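Side-chain contacts in virulence sensor protein BvgS (Bordetella pertussis, PDB 6ZJ8), which serves as a sensor histidine kinase of virulence control, its PAS domain probably relaying signals toward the kinase part: residues V105-G109 against R110-V114; L144-K147 against L148-K152. All coordinates share one frame; numbering follows the deposited sequence.

From the N terminus, the chain runs through helix 17-31, strands 37-41 and 46-49 and helices 51-57 and 79-87 before strand 99-107 brings it to contact 1. There Val105-Gly109 and Arg110-Val114 close a tight hairpin, with no residue between the segments, at the outer edge of the antiparallel sheet. The rest of strand 110-122 and strand 128-137 follow, and helix 138-155 then carries contact 2, in which Leu144-Lys147 and Leu148-Lys152 are successive turns of one helix. The contacts lie in series, neither nested nor crossed. Their centres are about 21 Å apart and their nearest atoms about 10 Å; contact 1 joins two sheet strands, whereas contact 2 stays within the C-terminal helix.

Contact 1: residues V105-G109 against R110-V114; sequences VTLHG and RTRHV
From the face it shares with Val105, Leu107 and Arg110, the Arg112 side chain reaches the carbonyl oxygens of Leu107 and Arg110. Its NH2 donates to Leu107 O at 2.8 Å, from above the carbonyl plane, while its NE reaches Arg110 O at 3.1 Å in the guanidinium plane. A bend at chi2 (102°) turns the chain toward the loop for this. Each oxygen also takes a backbone N-H on its other face: Arg110 N for Leu107 O, Leu107 N for Arg110 O. Leu107 CB lies over one guanidinium face, 3.8 Å from Arg112 NH2. Val105 CG2 meets Val114 CG2 at 4.0 Å, and Val105 and Leu107 also touch Phe87 of helix 79-87, a buried flank. This is a two-residue beta hairpin closed by a type I' turn, Leu107 to Arg110, with His108 and Gly109 at positive phi; it joins the edge strand of the PAS sheet to its neighbour. On the other face Thr106 and Thr111 are exposed: in this non-hydrogen-bonded pair, the OG1 atoms hydrogen-bond at 3.0 Å. At the turn, one water bridges His108 O and Arg110 NH1, and another, 2.6 Å from Thr111 OG1, binds Gly109 O weakly.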
loop_
_atom_site.group_PDB
_atom_site.type_symbol
_atom_site.label_atom_id
_atom_site.label_comp_id
_atom_site.label_asym_id
_atom_site.label_seq_id
_atom_site.Cartn_x
_atom_site.Cartn_y
_atom_site.Cartn_z
ATOM N N VAL A 105 2.829 5.664 11.575
ATOM C CA VAL A 105 2.094 6.598 10.735
ATOM C C VAL A 105 0.809 6.973 11.453
ATOM O O VAL A 105 0.145 6.114 12.044
ATOM C CB VAL A 105 1.785 6.007 9.345
ATOM C CG1 VAL A 105 0.884 6.950 8.561
ATOM C CG2 VAL A 105 3.072 5.749 8.586
ATOM N N THR A 106 0.460 8.253 11.398
ATOM C CA THR A 106 -0.707 8.788 12.083
ATOM C C THR A 106 -1.754 9.180 11.051
ATOM O O THR A 106 -1.460 9.926 10.113
ATOM C CB THR A 106 -0.328 9.991 12.948
ATOM O OG1 THR A 106 0.683 9.600 13.888
ATOM C CG2 THR A 106 -1.538 10.512 13.702
ATOM N N LEU A 107 -2.973 8.680 11.236
ATOM C CA LEU A 107 -4.047 8.879 10.273
ATOM C C LEU A 107 -5.370 8.689 10.996
ATOM O O LEU A 107 -5.554 7.691 11.698
ATOM C CB LEU A 107 -3.926 7.891 9.103
ATOM C CG LEU A 107 -5.059 7.905 8.076
ATOM C CD1 LEU A 107 -5.028 9.183 7.261
ATOM C CD2 LEU A 107 -4.968 6.683 7.174
ATOM N N HIS A 108 -6.284 9.643 10.822
ATOM C CA HIS A 108 -7.611 9.562 11.431
ATOM C C HIS A 108 -7.510 9.489 12.953
ATOM O O HIS A 108 -8.267 8.771 13.612
ATOM C CB HIS A 108 -8.390 8.361 10.886
ATOM C CG HIS A 108 -8.526 8.352 9.395
ATOM N ND1 HIS A 108 -8.649 7.186 8.669
ATOM C CD2 HIS A 108 -8.566 9.364 8.495
ATOM C CE1 HIS A 108 -8.754 7.480 7.385
ATOM N NE2 HIS A 108 -8.707 8.794 7.253
ATOM N N GLY A 109 -6.558 10.231 13.514
ATOM C CA GLY A 109 -6.350 10.254 14.945
ATOM C C GLY A 109 -5.730 9.006 15.533
ATOM O O GLY A 109 -5.573 8.935 16.758
ATOM N N ARG A 110 -5.369 8.023 14.710
ATOM C CA ARG A 110 -4.809 6.759 15.171
ATOM C C ARG A 110 -3.409 6.589 14.596
ATOM O O ARG A 110 -3.200 6.793 13.396
ATOM C CB ARG A 110 -5.704 5.579 14.759
ATOM C CG ARG A 110 -6.642 5.103 15.861
ATOM C CD ARG A 110 -7.638 4.037 15.396
ATOM N NE ARG A 110 -7.081 3.124 14.400
ATOM C CZ ARG A 110 -7.448 3.078 13.120
ATOM N NH1 ARG A 110 -8.389 3.889 12.650
ATOM N NH2 ARG A 110 -6.872 2.207 12.305
ATOM N N THR A 111 -2.459 6.212 15.450
ATOM C CA THR A 111 -1.079 5.979 15.043
ATOM C C THR A 111 -0.847 4.481 14.883
ATOM O O THR A 111 -1.097 3.708 15.814
ATOM C CB THR A 111 -0.096 6.558 16.063
ATOM O OG1 THR A 111 -0.351 7.959 16.240
ATOM C CG2 THR A 111 1.337 6.367 15.591
ATOM N N ARG A 112 -0.369 4.077 13.706
ATOM C CA ARG A 112 -0.158 2.675 13.380
ATOM C C ARG A 112 1.314 2.427 13.086
ATOM O O ARG A 112 1.955 3.207 12.375
ATOM C CB ARG A 112 -0.988 2.243 12.164
ATOM C CG ARG A 112 -2.389 2.811 12.111
ATOM C CD ARG A 112 -2.468 3.962 11.120
ATOM N NE ARG A 112 -3.725 4.689 11.236
ATOM C CZ ARG A 112 -4.855 4.349 10.625
ATOM N NH1 ARG A 112 -4.906 3.279 9.838
ATOM N NH2 ARG A 112 -5.940 5.087 10.805
ATOM N N HIS A 113 1.839 1.336 13.635
ATOM C CA HIS A 113 3.150 0.828 13.254
ATOM C C HIS A 113 2.986 -0.034 12.008
ATOM O O HIS A 113 2.227 -1.011 12.023
ATOM C CB HIS A 113 3.748 0.025 14.405
ATOM C CG HIS A 113 5.119 -0.505 14.129
ATOM N ND1 HIS A 113 5.613 -1.638 14.738
ATOM C CD2 HIS A 113 6.105 -0.054 13.316
ATOM C CE1 HIS A 113 6.842 -1.864 14.311
ATOM N NE2 HIS A 113 7.165 -0.918 13.447
ATOM N N VAL A 114 3.676 0.327 10.928
ATOM C CA VAL A 114 3.497 -0.330 9.639
ATOM C C VAL A 114 4.836 -0.849 9.137
ATOM O O VAL A 114 5.891 -0.252 9.368
ATOM C CB VAL A 114 2.862 0.615 8.593
ATOM C CG1 VAL A 114 1.469 1.027 9.031
ATOM C CG2 VAL A 114 3.746 1.838 8.361
HETATM O O HOH W 1 -9.511 6.186 13.412
HETATM O O HOH W 2 -2.490 9.336 16.839
#

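Contact 2: residues L144-K147 against L148-K152; sequences LLRK and LHDLK. Unlike the reference sequence in segment 148-152: Leu151 (reference Ala).
Leu144-Lys147 and Leu148-Lys152 are consecutive turns of one alpha helix, joined by i to i+4 backbone bonds. Leu148 N donates to Leu144 O, Asp150 N to Arg146 O and, at 2.9 Å, His149 N to Leu145 O, all three in near-straight N-H...O bonds. The fourth, Leu151 N to Lys147 O, is weak, its angle only 133°.

Among the side chains, Arg146 and Asp150 carry the charged contact, one turn apart. Bends at chi2 and chi3 fold the arginine along the helix, so that its CD comes 3.3 Å from Asp150 OD2. The same oxygen lies at the guanidinium edge, near its plane, but Arg146 NH1 remains 3.7 Å away, which makes this a long salt bridge. The two planes stand 62° apart, so the carboxylate does not pair side by side with the guanidinium. Over one guanidinium face lies the CG of Lys147. Glu143, one turn earlier, makes further ion pairs with Arg146 and Lys147, both long and weak.

His149 makes a different kind of contact. With its CG beside the backbone N (chi1 -65°), the imidazole swings back along the helix and sets one face against Leu145 O, which is 3.0 Å from His149 CG and offset toward the ring's rim. ND1 does not hydrogen-bond to that oxygen, whose partner is His149 N; at the far end of the ring, His149 NE2 comes 4.2 Å from Leu145 CB.

The touching residues are almost all exposed, and the centre of the contact lies about 27 Å from that of the chain. Helix 138-155 follows directly on strand 128-137, a central strand of the sheet, and these two turns project beyond the PAS core, consistent with a C-terminal connection toward the kinase part.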
loop_
_atom_site.group_PDB
_atom_site.type_symbol
_atom_site.label_atom_id
_atom_site.label_comp_id
_atom_site.label_asym_id
_atom_site.label_seq_id
_atom_site.Cartn_x
_atom_site.Cartn_y
_atom_site.Cartn_z
ATOM N N LEU A 144 -4.987 -7.338 18.277
ATOM C CA LEU A 144 -5.694 -8.607 18.386
ATOM C C LEU A 144 -5.111 -9.456 19.509
ATOM O O LEU A 144 -5.847 -9.981 20.352
ATOM C CB LEU A 144 -5.633 -9.350 17.052
ATOM C CG LEU A 144 -6.396 -10.672 16.990
ATOM C CD1 LEU A 144 -7.885 -10.438 17.192
ATOM C CD2 LEU A 144 -6.136 -11.371 15.664
ATOM N N LEU A 145 -3.782 -9.594 19.539
ATOM C CA LEU A 145 -3.141 -10.368 20.598
ATOM C C LEU A 145 -3.394 -9.749 21.966
ATOM O O LEU A 145 -3.639 -10.463 22.944
ATOM C CB LEU A 145 -1.638 -10.469 20.335
ATOM C CG LEU A 145 -1.211 -11.218 19.073
ATOM C CD1 LEU A 145 0.243 -10.920 18.758
ATOM C CD2 LEU A 145 -1.423 -12.711 19.238
ATOM N N ARG A 146 -3.331 -8.418 22.054
ATOM C CA ARG A 146 -3.561 -7.748 23.329
ATOM C C ARG A 146 -4.990 -7.967 23.814
ATOM O O ARG A 146 -5.218 -8.216 25.004
ATOM C CB ARG A 146 -3.255 -6.254 23.190
ATOM C CG ARG A 146 -3.109 -5.500 24.509
ATOM C CD ARG A 146 -4.403 -4.824 24.930
ATOM N NE ARG A 146 -4.907 -3.907 23.911
ATOM C CZ ARG A 146 -6.033 -3.207 24.024
ATOM N NH1 ARG A 146 -6.776 -3.314 25.117
ATOM N NH2 ARG A 146 -6.415 -2.402 23.043
ATOM N N LYS A 147 -5.966 -7.895 22.904
ATOM C CA LYS A 147 -7.361 -8.069 23.303
ATOM C C LYS A 147 -7.644 -9.505 23.725
ATOM O O LYS A 147 -8.424 -9.739 24.655
ATOM C CB LYS A 147 -8.288 -7.648 22.161
ATOM C CG LYS A 147 -8.255 -6.151 21.874
ATOM C CD LYS A 147 -8.961 -5.785 20.577
ATOM C CE LYS A 147 -8.732 -4.320 20.239
ATOM N NZ LYS A 147 -9.256 -3.402 21.286
ATOM N N LEU A 148 -7.021 -10.480 23.058
ATOM C CA LEU A 148 -7.238 -11.873 23.434
ATOM C C LEU A 148 -6.555 -12.195 24.758
ATOM O O LEU A 148 -7.115 -12.915 25.591
ATOM C CB LEU A 148 -6.740 -12.804 22.327
ATOM C CG LEU A 148 -7.020 -14.298 22.513
ATOM C CD1 LEU A 148 -8.508 -14.565 22.683
ATOM C CD2 LEU A 148 -6.476 -15.093 21.337
ATOM N N HIS A 149 -5.346 -11.670 24.971
ATOM C CA HIS A 149 -4.655 -11.906 26.234
ATOM C C HIS A 149 -5.409 -11.274 27.398
ATOM O O HIS A 149 -5.559 -11.892 28.458
ATOM C CB HIS A 149 -3.226 -11.365 26.163
ATOM C CG HIS A 149 -2.361 -12.069 25.162
ATOM N ND1 HIS A 149 -2.683 -13.300 24.630
ATOM C CD2 HIS A 149 -1.183 -11.712 24.597
ATOM C CE1 HIS A 149 -1.740 -13.670 23.781
ATOM N NE2 HIS A 149 -0.819 -12.724 23.743
ATOM N N ASP A 150 -5.891 -10.040 27.222
ATOM C CA ASP A 150 -6.680 -9.401 28.269
ATOM C C ASP A 150 -7.970 -10.163 28.540
ATOM O O ASP A 150 -8.486 -10.132 29.663
ATOM C CB ASP A 150 -7.001 -7.957 27.886
ATOM C CG ASP A 150 -5.781 -7.064 27.906
ATOM O OD1 ASP A 150 -4.678 -7.566 28.206
ATOM O OD2 ASP A 150 -5.927 -5.856 27.622
ATOM N N LEU A 151 -8.505 -10.847 27.528
ATOM C CA LEU A 151 -9.753 -11.584 27.707
ATOM C C LEU A 151 -9.529 -12.829 28.556
ATOM O O LEU A 151 -10.160 -13.001 29.605
ATOM C CB LEU A 151 -10.342 -11.948 26.344
ATOM C CG LEU A 151 -11.673 -12.700 26.351
ATOM C CD1 LEU A 151 -12.734 -11.956 27.144
ATOM C CD2 LEU A 151 -12.137 -12.929 24.920
ATOM N N LYS A 152 -8.623 -13.710 28.121
ATOM C CA LYS A 152 -8.348 -14.922 28.886
ATOM C C LYS A 152 -7.880 -14.587 30.297
ATOM O O LYS A 152 -8.240 -15.275 31.258
ATOM C CB LYS A 152 -7.302 -15.774 28.168
ATOM C CG LYS A 152 -7.703 -16.213 26.766
ATOM C CD LYS A 152 -6.648 -17.117 26.139
ATOM C CE LYS A 152 -6.618 -18.492 26.797
ATOM N NZ LYS A 152 -5.492 -19.330 26.301
#